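Local coordinates for protein putative secreted endoglycosylceramidase (Rhodococcus hoagii, PDB 6JYZ) that acts as an endogalactosylceramidase, a family 5 glycoside hydrolase that probably cleaves the glycosidic bond joining a galactose-linked glycan to ceramide, at residues V121-Q126 with G216-N221; L259-P264 with V288-L293; D274-R279 with D319-P324. All coordinates share one frame; numbering follows the deposited sequence.

Contact 1 (V121-Q126 with G216-N221); sequences VLDMHQ and GYDLLN
The amide of N221 lies nearly flat over one face of the H125 imidazole, the two planes 19° apart and the side chains running the same way. N221 ND2 sits toward the rim of the ring, while CB makes a CH-pi contact 4.0 Å from the H125 ring centroid. With CG anti to the backbone N (chi1 178°), the N221 amide can reach past the ring, and ND2 donates to Q126 O at 2.8 Å, with acceptor and donor in each other's planes. R83 binds N221 OD1, so both ends of the amide are held and its rotation is fixed. D152 bonds to H125 ND1, and W360 also meets the ring. Asparagine, a flat donor and acceptor, suits this place. Further back along the strands, D123 and D218 project from the same face of the sheet, CB to CB 4.0 Å. The closeness of the two carboxylates is probably eased by R83, which forms a salt bridge with D218, while N85 gives D123 a hydrogen bond. From the other face, L122 CD1 meets the edge of the Y217 ring. The backbones are tied by D218 N to L122 O (2.8 Å), with L122 N to G216 O and M124 N to D218 O on either side. These are neighbouring parallel strands of the family 5 (beta/alpha)8 barrel, whose C-terminal ends carry the active site; N221 opens the family's Asn-Glu signature.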
ATOM      1  N   VAL A 121      -4.645  -4.107  -4.807  1.00  9.10           N
ATOM      2  CA  VAL A 121      -3.217  -4.230  -5.023  1.00  9.38           C
ATOM      3  C   VAL A 121      -2.734  -5.364  -4.138  1.00  9.30           C
ATOM      4  O   VAL A 121      -2.944  -5.338  -2.912  1.00  9.95           O
ATOM      5  CB  VAL A 121      -2.495  -2.917  -4.680  1.00  9.61           C
ATOM      6  CG1 VAL A 121      -0.980  -3.136  -4.644  1.00 10.93           C
ATOM      7  CG2 VAL A 121      -2.874  -1.807  -5.622  1.00 11.00           C
ATOM      8  N   LEU A 122      -2.094  -6.371  -4.740  1.00  9.20           N
ATOM      9  CA  LEU A 122      -1.490  -7.450  -3.955  1.00  9.49           C
ATOM     10  C   LEU A 122      -0.085  -7.018  -3.535  1.00  9.04           C
ATOM     11  O   LEU A 122       0.773  -6.858  -4.394  1.00  9.54           O
ATOM     12  CB  LEU A 122      -1.414  -8.731  -4.802  1.00 10.84           C
ATOM     13  CG  LEU A 122      -2.793  -9.278  -5.237  1.00 12.16           C
ATOM     14  CD1 LEU A 122      -2.554 -10.450  -6.159  1.00 15.16           C
ATOM     15  CD2 LEU A 122      -3.585  -9.700  -4.021  1.00 13.65           C
ATOM     16  N   ASP A 123       0.108  -6.856  -2.233  1.00  9.41           N
ATOM     17  CA  ASP A 123       1.382  -6.364  -1.716  1.00  8.91           C
ATOM     18  C   ASP A 123       2.109  -7.469  -0.956  1.00  8.87           C
ATOM     19  O   ASP A 123       1.615  -7.916   0.068  1.00  9.16           O
ATOM     20  CB  ASP A 123       1.088  -5.163  -0.798  1.00  9.45           C
ATOM     21  CG  ASP A 123       2.159  -4.856   0.215  1.00 10.68           C
ATOM     22  OD1 ASP A 123       3.349  -5.053  -0.031  1.00 11.58           O
ATOM     23  OD2 ASP A 123       1.753  -4.445   1.343  1.00 11.05           O
ATOM     24  N   MET A 124       3.270  -7.851  -1.487  1.00  8.83           N
ATOM     25  CA  MET A 124       4.101  -8.842  -0.796  1.00  8.37           C
ATOM     26  C   MET A 124       4.768  -8.107   0.353  1.00  8.79           C
ATOM     27  O   MET A 124       5.807  -7.443   0.157  1.00  9.29           O
ATOM     28  CB  MET A 124       5.103  -9.414  -1.793  1.00  9.14           C
ATOM     29  CG  MET A 124       5.822 -10.667  -1.285  1.00 10.75           C
ATOM     30  SD  MET A 124       4.721 -12.144  -1.169  1.00 10.87           S
ATOM     31  CE  MET A 124       4.400 -12.467  -2.896  1.00 12.17           C
ATOM     32  N   HIS A 125       4.148  -8.152   1.512  1.00  8.74           N
ATOM     33  CA  HIS A 125       4.483  -7.248   2.595  1.00  8.63           C
ATOM     34  C   HIS A 125       5.532  -7.859   3.489  1.00  9.59           C
ATOM     35  O   HIS A 125       5.614  -9.068   3.719  1.00 10.67           O
ATOM     36  CB  HIS A 125       3.230  -6.930   3.421  1.00  9.84           C
ATOM     37  CG  HIS A 125       3.319  -5.598   4.131  1.00  9.08           C
ATOM     38  ND1 HIS A 125       3.685  -5.342   5.440  1.00 13.04           N
ATOM     39  CD2 HIS A 125       3.093  -4.412   3.508  1.00  7.55           C
ATOM     40  CE1 HIS A 125       3.641  -3.964   5.552  1.00  8.54           C
ATOM     41  NE2 HIS A 125       3.295  -3.432   4.419  1.00 12.50           N
ATOM     42  N   GLN A 126       6.329  -7.018   4.129  1.00  9.27           N
ATOM     43  CA  GLN A 126       7.298  -7.440   5.157  1.00  9.44           C
ATOM     44  C   GLN A 126       7.611  -6.203   5.982  1.00  9.56           C
ATOM     45  O   GLN A 126       7.538  -5.074   5.476  1.00 10.42           O
ATOM     46  CB  GLN A 126       8.578  -8.018   4.526  1.00  9.42           C
ATOM     47  CG  GLN A 126       9.406  -7.023   3.699  1.00  9.89           C
ATOM     48  CD  GLN A 126      10.266  -6.071   4.491  1.00  9.87           C
ATOM     49  OE1 GLN A 126      10.552  -4.898   4.026  1.00 13.32           O
ATOM     50  NE2 GLN A 126      10.725  -6.462   5.606  1.00  8.32           N
ATOM     51  N   GLY A 216      -2.695  -5.037  -9.725  1.00 11.40           N
ATOM     52  CA  GLY A 216      -1.361  -5.530  -9.969  1.00 12.29           C
ATOM     53  C   GLY A 216      -0.663  -5.789  -8.649  1.00 10.17           C
ATOM     54  O   GLY A 216      -1.305  -6.042  -7.625  1.00 10.53           O
ATOM     55  N   TYR A 217       0.675  -5.741  -8.774  1.00  9.86           N
ATOM     56  CA  TYR A 217       1.509  -6.473  -7.827  1.00 10.08           C
ATOM     57  C   TYR A 217       2.536  -5.500  -7.256  1.00  8.88           C
ATOM     58  O   TYR A 217       3.353  -4.974  -8.041  1.00  9.99           O
ATOM     59  CB  TYR A 217       2.282  -7.572  -8.571  1.00 10.90           C
ATOM     60  CG  TYR A 217       1.453  -8.324  -9.580  1.00 12.97           C
ATOM     61  CD1 TYR A 217       0.423  -9.130  -9.200  1.00 13.30           C
ATOM     62  CD2 TYR A 217       1.754  -8.149 -10.917  1.00 14.05           C
ATOM     63  CE1 TYR A 217      -0.350  -9.822 -10.210  1.00 14.00           C
ATOM     64  CE2 TYR A 217       1.045  -8.790 -11.910  1.00 15.68           C
ATOM     65  CZ  TYR A 217       0.033  -9.646 -11.514  1.00 12.14           C
ATOM     66  OH  TYR A 217      -0.667 -10.302 -12.525  1.00 17.78           O
ATOM     67  N   ASP A 218       2.518  -5.274  -5.954  1.00  8.70           N
ATOM     68  CA  ASP A 218       3.535  -4.467  -5.263  1.00  8.80           C
ATOM     69  C   ASP A 218       4.598  -5.482  -4.836  1.00  8.57           C
ATOM     70  O   ASP A 218       4.412  -6.266  -3.894  1.00  9.19           O
ATOM     71  CB  ASP A 218       2.861  -3.680  -4.121  1.00  9.28           C
ATOM     72  CG  ASP A 218       3.748  -2.649  -3.441  1.00  9.11           C
ATOM     73  OD1 ASP A 218       5.002  -2.646  -3.619  1.00 10.11           O
ATOM     74  OD2 ASP A 218       3.161  -1.873  -2.681  1.00  9.74           O
ATOM     75  N   LEU A 219       5.714  -5.474  -5.599  1.00  8.61           N
ATOM     76  CA  LEU A 219       6.613  -6.613  -5.610  1.00  8.67           C
ATOM     77  C   LEU A 219       7.250  -6.948  -4.278  1.00  9.40           C
ATOM     78  O   LEU A 219       7.402  -8.115  -3.934  1.00  9.13           O
ATOM     79  CB  LEU A 219       7.696  -6.396  -6.660  1.00 10.06           C
ATOM     80  CG  LEU A 219       7.157  -6.252  -8.077  1.00 10.72           C
ATOM     81  CD1 LEU A 219       8.349  -5.957  -9.029  1.00 11.66           C
ATOM     82  CD2 LEU A 219       6.444  -7.531  -8.524  1.00 12.06           C
ATOM     83  N   LEU A 220       7.624  -5.910  -3.512  1.00  9.22           N
ATOM     84  CA  LEU A 220       8.083  -6.153  -2.142  1.00  8.29           C
ATOM     85  C   LEU A 220       7.922  -4.865  -1.363  1.00  8.51           C
ATOM     86  O   LEU A 220       8.439  -3.791  -1.815  1.00  9.30           O
ATOM     87  CB  LEU A 220       9.544  -6.607  -2.118  1.00 10.04           C
ATOM     88  CG  LEU A 220      10.116  -6.976  -0.746  1.00 10.68           C
ATOM     89  CD1 LEU A 220       9.332  -8.116  -0.110  1.00 11.95           C
ATOM     90  CD2 LEU A 220      11.571  -7.333  -0.896  1.00 12.49           C
ATOM     91  N   ASN A 221       7.267  -4.930  -0.226  1.00  8.50           N
ATOM     92  CA  ASN A 221       7.102  -3.714   0.580  1.00  8.38           C
ATOM     93  C   ASN A 221       8.449  -3.287   1.138  1.00  8.19           C
ATOM     94  O   ASN A 221       9.222  -4.144   1.634  1.00  9.36           O
ATOM     95  CB  ASN A 221       6.228  -4.054   1.776  1.00  8.47           C
ATOM     96  CG  ASN A 221       6.071  -2.849   2.681  1.00  9.09           C
ATOM     97  OD1 ASN A 221       5.493  -1.835   2.254  1.00  9.38           O
ATOM     98  ND2 ASN A 221       6.519  -2.926   3.912  1.00  9.96           N
TER

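Contact 2 (L259-P264 with V288-L293); sequences LVIFEP and VFSPHL
The F262 ring has F289 CA over one face, 4.2 Å from the ring centroid, while its CE2 comes within 3.5 Å of F289 CD1; the two ring planes meet obliquely at 43°. One face of the F289 ring carries P291 CD, and P264 CD approaches F289 CE1 obliquely at 3.7 Å. Over one face of the H292 ring lies a water, which donates to E263 OE1 and to S290 O, both at 2.8 Å, bridging the segments. F262 takes the crowded position, CG between the backbone N and the carbonyl carbon (chi1 73°), which brings its ring back beside V288 and F289. Replacing F262 by an alanine would remove this ring, and is likely to open a gap against F289 and cost Y321 its edge-to-face partner. Strands 259-262 and 287-289, with helix 268-271 between, form a beta-alpha-beta unit of the barrel, paired in parallel by F262 N to V288 O (3.0 Å). On the opposite face, branched I261 and V288 lie side by side, and I261 CG2 presses tightly on S290 CB at 3.4 Å. E263, its chain extended, accepts from E222 N and forms a salt bridge with R83; H292 ND1 bonds to E222.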
ATOM      1  N   LEU A 259      -0.605  -4.272 -13.609  1.00 10.46           N
ATOM      2  CA  LEU A 259       0.421  -3.258 -13.252  1.00 10.28           C
ATOM      3  C   LEU A 259       1.449  -3.825 -12.291  1.00 10.50           C
ATOM      4  O   LEU A 259       1.144  -4.714 -11.492  1.00 11.35           O
ATOM      5  CB  LEU A 259      -0.272  -2.069 -12.570  1.00 11.95           C
ATOM      6  CG  LEU A 259      -1.220  -1.253 -13.405  1.00 14.70           C
ATOM      7  CD1 LEU A 259      -1.737   0.018 -12.768  1.00 13.55           C
ATOM      8  CD2 LEU A 259      -1.299  -1.429 -14.875  1.00 16.94           C
ATOM      9  N   VAL A 260       2.644  -3.270 -12.414  1.00 10.11           N
ATOM     10  CA  VAL A 260       3.743  -3.657 -11.514  1.00 11.26           C
ATOM     11  C   VAL A 260       4.033  -2.446 -10.659  1.00 10.12           C
ATOM     12  O   VAL A 260       4.504  -1.431 -11.197  1.00 11.90           O
ATOM     13  CB  VAL A 260       4.944  -4.122 -12.310  1.00 11.97           C
ATOM     14  CG1 VAL A 260       6.119  -4.187 -11.322  1.00 13.26           C
ATOM     15  CG2 VAL A 260       4.630  -5.527 -12.863  1.00 14.25           C
ATOM     16  N   ILE A 261       3.790  -2.555  -9.361  1.00  9.22           N
ATOM     17  CA  ILE A 261       3.992  -1.446  -8.443  1.00  9.00           C
ATOM     18  C   ILE A 261       5.328  -1.736  -7.761  1.00  9.08           C
ATOM     19  O   ILE A 261       5.537  -2.807  -7.175  1.00  9.79           O
ATOM     20  CB  ILE A 261       2.820  -1.439  -7.458  1.00  9.38           C
ATOM     21  CG1 ILE A 261       1.563  -1.010  -8.246  1.00 12.25           C
ATOM     22  CG2 ILE A 261       3.067  -0.500  -6.295  1.00 11.36           C
ATOM     23  CD1 ILE A 261       0.247  -1.318  -7.501  1.00 15.87           C
ATOM     24  N   PHE A 262       6.267  -0.796  -7.891  1.00  8.63           N
ATOM     25  CA  PHE A 262       7.616  -1.026  -7.367  1.00  8.22           C
ATOM     26  C   PHE A 262       8.005   0.156  -6.496  1.00  8.44           C
ATOM     27  O   PHE A 262       7.561   1.292  -6.697  1.00  8.76           O
ATOM     28  CB  PHE A 262       8.636  -1.241  -8.484  1.00  9.36           C
ATOM     29  CG  PHE A 262       8.972   0.012  -9.235  1.00  9.02           C
ATOM     30  CD1 PHE A 262       8.188   0.495 -10.282  1.00  9.60           C
ATOM     31  CD2 PHE A 262      10.121   0.758  -8.907  1.00  9.63           C
ATOM     32  CE1 PHE A 262       8.512   1.694 -10.902  1.00  9.66           C
ATOM     33  CE2 PHE A 262      10.428   1.932  -9.545  1.00  9.65           C
ATOM     34  CZ  PHE A 262       9.624   2.415 -10.556  1.00  9.30           C
ATOM     35  N   GLU A 263       8.881  -0.160  -5.516  1.00  8.64           N
ATOM     36  CA  GLU A 263       9.183   0.800  -4.457  1.00  9.02           C
ATOM     37  C   GLU A 263      10.656   1.166  -4.464  1.00  9.44           C
ATOM     38  O   GLU A 263      11.521   0.319  -4.771  1.00  9.24           O
ATOM     39  CB  GLU A 263       8.812   0.218  -3.095  1.00  8.69           C
ATOM     40  CG  GLU A 263       7.287  -0.033  -3.005  1.00  8.79           C
ATOM     41  CD  GLU A 263       6.934  -0.570  -1.661  1.00  9.79           C
ATOM     42  OE1 GLU A 263       7.485  -0.161  -0.641  1.00  9.68           O
ATOM     43  OE2 GLU A 263       6.036  -1.499  -1.596  1.00 10.02           O
ATOM     44  N   PRO A 264      11.046   2.330  -3.962  1.00  9.08           N
ATOM     45  CA  PRO A 264      12.448   2.541  -3.567  1.00  8.65           C
ATOM     46  C   PRO A 264      12.666   1.752  -2.277  1.00  9.03           C
ATOM     47  O   PRO A 264      11.758   1.140  -1.700  1.00  9.35           O
ATOM     48  CB  PRO A 264      12.417   4.066  -3.270  1.00  9.84           C
ATOM     49  CG  PRO A 264      11.060   4.288  -2.643  1.00  9.52           C
ATOM     50  CD  PRO A 264      10.130   3.383  -3.465  1.00  9.96           C
ATOM     51  N   VAL A 288       4.618   1.235 -12.035  1.00  9.44           N
ATOM     52  CA  VAL A 288       4.076   2.343 -11.238  1.00  9.18           C
ATOM     53  C   VAL A 288       5.022   2.556 -10.066  1.00  9.29           C
ATOM     54  O   VAL A 288       5.293   1.594  -9.324  1.00  9.47           O
ATOM     55  CB  VAL A 288       2.657   1.979 -10.756  1.00  9.20           C
ATOM     56  CG1 VAL A 288       2.176   3.025  -9.744  1.00 10.51           C
ATOM     57  CG2 VAL A 288       1.682   1.811 -11.936  1.00 11.48           C
ATOM     58  N   PHE A 289       5.535   3.778  -9.913  1.00  8.80           N
ATOM     59  CA  PHE A 289       6.459   4.073  -8.822  1.00  8.64           C
ATOM     60  C   PHE A 289       5.696   4.379  -7.534  1.00  8.81           C
ATOM     61  O   PHE A 289       4.736   5.175  -7.532  1.00  9.39           O
ATOM     62  CB  PHE A 289       7.298   5.286  -9.244  1.00 10.16           C
ATOM     63  CG  PHE A 289       8.357   5.667  -8.231  1.00  9.81           C
ATOM     64  CD1 PHE A 289       9.229   4.711  -7.716  1.00 10.35           C
ATOM     65  CD2 PHE A 289       8.450   6.966  -7.738  1.00 10.99           C
ATOM     66  CE1 PHE A 289      10.202   5.064  -6.754  1.00 11.79           C
ATOM     67  CE2 PHE A 289       9.437   7.288  -6.780  1.00 11.49           C
ATOM     68  CZ  PHE A 289      10.269   6.346  -6.300  1.00 11.37           C
ATOM     69  N   SER A 290       6.049   3.701  -6.441  1.00  8.54           N
ATOM     70  CA  SER A 290       5.254   3.720  -5.223  1.00  8.61           C
ATOM     71  C   SER A 290       6.126   3.950  -3.982  1.00  9.07           C
ATOM     72  O   SER A 290       6.212   3.084  -3.108  1.00 10.73           O
ATOM     73  CB  SER A 290       4.481   2.423  -5.145  1.00 10.15           C
ATOM     74  OG  SER A 290       3.499   2.480  -4.136  1.00 10.69           O
ATOM     75  N   PRO A 291       6.745   5.125  -3.832  1.00  8.80           N
ATOM     76  CA  PRO A 291       7.360   5.521  -2.559  1.00  9.02           C
ATOM     77  C   PRO A 291       6.268   5.765  -1.531  1.00  9.48           C
ATOM     78  O   PRO A 291       5.096   6.007  -1.873  1.00 10.86           O
ATOM     79  CB  PRO A 291       8.059   6.843  -2.924  1.00 10.75           C
ATOM     80  CG  PRO A 291       7.119   7.452  -3.957  1.00 10.10           C
ATOM     81  CD  PRO A 291       6.680   6.242  -4.794  1.00 10.40           C
ATOM     82  N   HIS A 292       6.628   5.627  -0.273  1.00  8.35           N
ATOM     83  CA  HIS A 292       5.751   5.868   0.863  1.00  9.14           C
ATOM     84  C   HIS A 292       6.028   7.263   1.387  1.00  9.16           C
ATOM     85  O   HIS A 292       7.150   7.585   1.786  1.00  9.39           O
ATOM     86  CB  HIS A 292       5.907   4.809   1.966  1.00  8.51           C
ATOM     87  CG  HIS A 292       5.602   3.442   1.405  1.00  8.86           C
ATOM     88  ND1 HIS A 292       5.855   2.285   2.129  1.00  9.26           N
ATOM     89  CD2 HIS A 292       5.029   3.068   0.219  1.00  8.75           C
ATOM     90  CE1 HIS A 292       5.434   1.239   1.385  1.00  8.84           C
ATOM     91  NE2 HIS A 292       4.941   1.668   0.217  1.00  9.33           N
ATOM     92  N   LEU A 293       4.994   8.102   1.299  1.00  9.49           N
ATOM     93  CA  LEU A 293       5.191   9.572   1.504  1.00  9.18           C
ATOM     94  C   LEU A 293       4.955   9.958   2.945  1.00  9.40           C
ATOM     95  O   LEU A 293       3.865  10.407   3.333  1.00  9.86           O
ATOM     96  CB  LEU A 293       4.266  10.346   0.563  1.00  9.76           C
ATOM     97  CG  LEU A 293       4.442  10.037  -0.915  1.00 10.14           C
ATOM     98  CD1 LEU A 293       3.566  10.968  -1.790  1.00 12.21           C
ATOM     99  CD2 LEU A 293       5.886  10.235  -1.366  1.00 11.24           C
TER
HETATM  100  O   HOH W   1       7.856   2.596  -0.955  1.00 73.60           O

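Contact 3 (D274-R279 with D319-P324); sequences DALPPR and DWYGAP. With IPA (isopropyl alcohol), chain D.
Y321 OH donates to P277 O at 2.7 Å, lying in the carbonyl plane on a lone pair. R279 NH1 donates to W320 O at 2.9 Å, again within the carbonyl plane and almost within the plane of the guanidinium. Near the end of helix 307-321 few amides remain to pair with carbonyls such as that of W320, so an arginine is apt here, and its positive charge would probably suit the negative end of the helix dipole. The same guanidinium lies flat on the W320 indole, planes 8° apart and centres 4.2 Å, giving an off-centre cation-pi contact with the five-membered ring. The aliphatic part counts too: R279 CG sits over the six-membered ring, 3.4 Å from its centroid. A bend about the CG-CD bond (chi3 -67°) turns NE and the guanidinium along the indole. L276 and W320 lie antiparallel alongside each other, CD1 3.6 Å from W320 CE3, while L276 CB rests 3.4 Å from Y321 OH. W320 CE3 in turn lies over the centre of the Y321 ring, so W320, Y321 and L276 pack as one cluster at the surface. An isopropyl alcohol, probably from the crystallisation liquor, makes a weak hydrogen bond to D274 O. G322 ends the helix in a Schellman motif, where positive phi favours glycine. The loop bearing L276 runs beside W268 of helix 268-271, and P278 touches D235 of helix 230-251. On the inner side, Y321 packs on F262 and F289, joining the end of helix 307-321 to strands 259-262 and 287-289.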
ATOM      1  N   ASP A 274      15.451   9.011  -1.827  1.00  9.97           N
ATOM      2  CA  ASP A 274      16.397   7.889  -1.795  1.00  9.94           C
ATOM      3  C   ASP A 274      17.003   7.803  -3.178  1.00 10.27           C
ATOM      4  O   ASP A 274      16.553   8.467  -4.121  1.00 12.00           O
ATOM      5  CB  ASP A 274      15.623   6.598  -1.500  1.00 11.52           C
ATOM      6  CG  ASP A 274      16.432   5.441  -1.088  1.00 14.09           C
ATOM      7  OD1 ASP A 274      17.664   5.484  -1.001  1.00 14.38           O
ATOM      8  OD2 ASP A 274      15.698   4.434  -0.770  1.00 15.63           O
ATOM      9  N   ALA A 275      18.066   7.030  -3.300  1.00 10.52           N
ATOM     10  CA  ALA A 275      18.542   6.555  -4.608  1.00 10.20           C
ATOM     11  C   ALA A 275      17.417   5.742  -5.231  1.00 10.78           C
ATOM     12  O   ALA A 275      16.563   5.171  -4.546  1.00 12.47           O
ATOM     13  CB  ALA A 275      19.760   5.686  -4.419  1.00 11.15           C
ATOM     14  N   LEU A 276      17.350   5.739  -6.543  1.00 11.42           N
ATOM     15  CA  LEU A 276      16.266   5.122  -7.305  1.00 10.72           C
ATOM     16  C   LEU A 276      16.742   3.814  -7.944  1.00 11.44           C
ATOM     17  O   LEU A 276      17.795   3.792  -8.604  1.00 12.00           O
ATOM     18  CB  LEU A 276      15.761   6.065  -8.387  1.00 12.15           C
ATOM     19  CG  LEU A 276      15.094   7.327  -7.876  1.00 12.64           C
ATOM     20  CD1 LEU A 276      14.635   8.228  -8.972  1.00 15.27           C
ATOM     21  CD2 LEU A 276      13.880   7.009  -6.962  1.00 15.55           C
ATOM     22  N   PRO A 277      16.001   2.709  -7.840  1.00 10.77           N
ATOM     23  CA  PRO A 277      16.289   1.522  -8.643  1.00 11.93           C
ATOM     24  C   PRO A 277      16.489   1.871 -10.112  1.00 12.64           C
ATOM     25  O   PRO A 277      15.660   2.568 -10.706  1.00 12.16           O
ATOM     26  CB  PRO A 277      15.040   0.620  -8.434  1.00 12.07           C
ATOM     27  CG  PRO A 277      14.606   1.029  -7.010  1.00 12.30           C
ATOM     28  CD  PRO A 277      14.803   2.535  -7.018  1.00 11.58           C
ATOM     29  N   PRO A 278      17.599   1.486 -10.749  1.00 11.34           N
ATOM     30  CA  PRO A 278      17.869   1.953 -12.111  1.00 11.74           C
ATOM     31  C   PRO A 278      16.746   1.587 -13.067  1.00 11.69           C
ATOM     32  O   PRO A 278      16.170   0.515 -13.021  1.00 11.91           O
ATOM     33  CB  PRO A 278      19.176   1.242 -12.428  1.00 12.12           C
ATOM     34  CG  PRO A 278      19.878   1.133 -11.061  1.00 12.13           C
ATOM     35  CD  PRO A 278      18.773   0.842 -10.091  1.00 11.82           C
ATOM     36  N   ARG A 279      16.465   2.545 -13.943  1.00 12.15           N
ATOM     37  CA  ARG A 279      15.368   2.451 -14.910  1.00 14.22           C
ATOM     38  C   ARG A 279      15.445   1.225 -15.764  1.00 13.07           C
ATOM     39  O   ARG A 279      14.360   0.682 -16.122  1.00 12.79           O
ATOM     40  CB  ARG A 279      15.511   3.561 -15.999  1.00 20.43           C
ATOM     41  CG  ARG A 279      15.183   4.920 -15.455  1.00 25.94           C
ATOM     42  CD  ARG A 279      14.986   5.921 -16.606  1.00 20.62           C
ATOM     43  NE  ARG A 279      16.028   6.383 -17.504  1.00 27.02           N
ATOM     44  CZ  ARG A 279      15.904   7.581 -18.090  1.00 32.66           C
ATOM     45  NH1 ARG A 279      14.816   8.308 -17.868  1.00 34.91           N
ATOM     46  NH2 ARG A 279      16.846   8.046 -18.894  1.00 34.99           N
ATOM     47  N   ASP A 319       8.400  10.745 -12.883  1.00 11.65           N
ATOM     48  CA  ASP A 319       8.590  11.250 -14.246  1.00 12.26           C
ATOM     49  C   ASP A 319       9.879  10.755 -14.870  1.00 12.93           C
ATOM     50  O   ASP A 319       9.918  10.483 -16.071  1.00 14.77           O
ATOM     51  CB  ASP A 319       8.512  12.774 -14.209  1.00 13.86           C
ATOM     52  CG  ASP A 319       8.862  13.407 -15.545  1.00 18.83           C
ATOM     53  OD1 ASP A 319       7.973  13.311 -16.430  1.00 23.98           O
ATOM     54  OD2 ASP A 319      10.019  13.876 -15.695  1.00 20.87           O
ATOM     55  N   TRP A 320      10.923  10.562 -14.069  1.00 12.94           N
ATOM     56  CA  TRP A 320      12.147   9.970 -14.590  1.00 12.36           C
ATOM     57  C   TRP A 320      11.918   8.574 -15.138  1.00 12.95           C
ATOM     58  O   TRP A 320      12.500   8.150 -16.148  1.00 13.60           O
ATOM     59  CB  TRP A 320      13.232  10.004 -13.503  1.00 14.59           C
ATOM     60  CG  TRP A 320      14.545   9.383 -13.904  1.00 14.05           C
ATOM     61  CD1 TRP A 320      15.426   9.929 -14.817  1.00 17.92           C
ATOM     62  CD2 TRP A 320      15.139   8.231 -13.320  1.00 15.10           C
ATOM     63  NE1 TRP A 320      16.555   9.140 -14.809  1.00 18.75           N
ATOM     64  CE2 TRP A 320      16.385   8.063 -13.966  1.00 16.69           C
ATOM     65  CE3 TRP A 320      14.703   7.237 -12.429  1.00 14.94           C
ATOM     66  CZ2 TRP A 320      17.276   7.025 -13.671  1.00 18.15           C
ATOM     67  CZ3 TRP A 320      15.587   6.224 -12.106  1.00 15.86           C
ATOM     68  CH2 TRP A 320      16.856   6.118 -12.704  1.00 18.23           C
ATOM     69  N   TYR A 321      11.057   7.780 -14.480  1.00 11.73           N
ATOM     70  CA  TYR A 321      10.683   6.484 -14.939  1.00 12.03           C
ATOM     71  C   TYR A 321       9.650   6.528 -16.056  1.00 12.82           C
ATOM     72  O   TYR A 321       9.333   5.467 -16.632  1.00 15.64           O
ATOM     73  CB  TYR A 321      10.069   5.620 -13.823  1.00 12.25           C
ATOM     74  CG  TYR A 321      11.037   5.187 -12.765  1.00 11.15           C
ATOM     75  CD1 TYR A 321      11.950   4.160 -13.031  1.00 10.95           C
ATOM     76  CD2 TYR A 321      10.993   5.751 -11.513  1.00 11.26           C
ATOM     77  CE1 TYR A 321      12.787   3.686 -12.007  1.00 10.29           C
ATOM     78  CE2 TYR A 321      11.842   5.317 -10.488  1.00 10.41           C
ATOM     79  CZ  TYR A 321      12.718   4.285 -10.767  1.00 10.20           C
ATOM     80  OH  TYR A 321      13.524   3.833  -9.737  1.00 10.60           O
ATOM     81  N   GLY A 322       9.071   7.697 -16.297  1.00 12.88           N
ATOM     82  CA  GLY A 322       7.953   7.801 -17.251  1.00 13.90           C
ATOM     83  C   GLY A 322       6.714   7.075 -16.739  1.00 12.98           C
ATOM     84  O   GLY A 322       5.873   6.697 -17.552  1.00 16.18           O
ATOM     85  N   ALA A 323       6.584   6.928 -15.429  1.00 11.71           N
ATOM     86  CA  ALA A 323       5.576   6.046 -14.844  1.00 10.51           C
ATOM     87  C   ALA A 323       4.595   6.847 -14.001  1.00 10.81           C
ATOM     88  O   ALA A 323       4.959   7.879 -13.423  1.00 10.99           O
ATOM     89  CB  ALA A 323       6.280   5.059 -13.936  1.00 12.54           C
ATOM     90  N   PRO A 324       3.389   6.324 -13.739  1.00 10.15           N
ATOM     91  CA  PRO A 324       2.555   6.963 -12.729  1.00 10.04           C
ATOM     92  C   PRO A 324       3.155   6.848 -11.339  1.00  9.79           C
ATOM     93  O   PRO A 324       3.941   5.929 -11.052  1.00 10.64           O
ATOM     94  CB  PRO A 324       1.257   6.101 -12.774  1.00 10.71           C
ATOM     95  CG  PRO A 324       1.290   5.439 -14.158  1.00 11.75           C
ATOM     96  CD  PRO A 324       2.789   5.164 -14.420  1.00 10.08           C
TER
HETATM   97  C1  IPA D 503      17.130  11.295  -6.343  1.00 29.51           C
HETATM   98  C2  IPA D 503      16.011  11.780  -5.516  1.00 31.73           C
HETATM   99  C3  IPA D 503      15.501  13.087  -6.042  1.00 27.30           C
HETATM  100  O2  IPA D 503      14.920  10.903  -5.763  1.00 29.82           O

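Overall arrangement
Contacts 1 and 2 both belong to the barrel wall and share its parallel sheet: strands 214-218 and 259-262 are neighbours, bridged by a probable hydrogen bond from I261 N to Y217 O. Their centres are about 9 Å apart, and contact 1 closes along the chain before contact 2 opens. Contact 3 lies outward, its centre about 9 Å from that of contact 2 and about 18 Å from that of contact 1, which it does not touch. Its segments alternate along the chain with those of contact 2, so loop, strand and helix are interlocked, with Y321 reaching F262. In space the three contacts thus pass from the strand ends, where family 5 enzymes act, through the barrel wall to the surface.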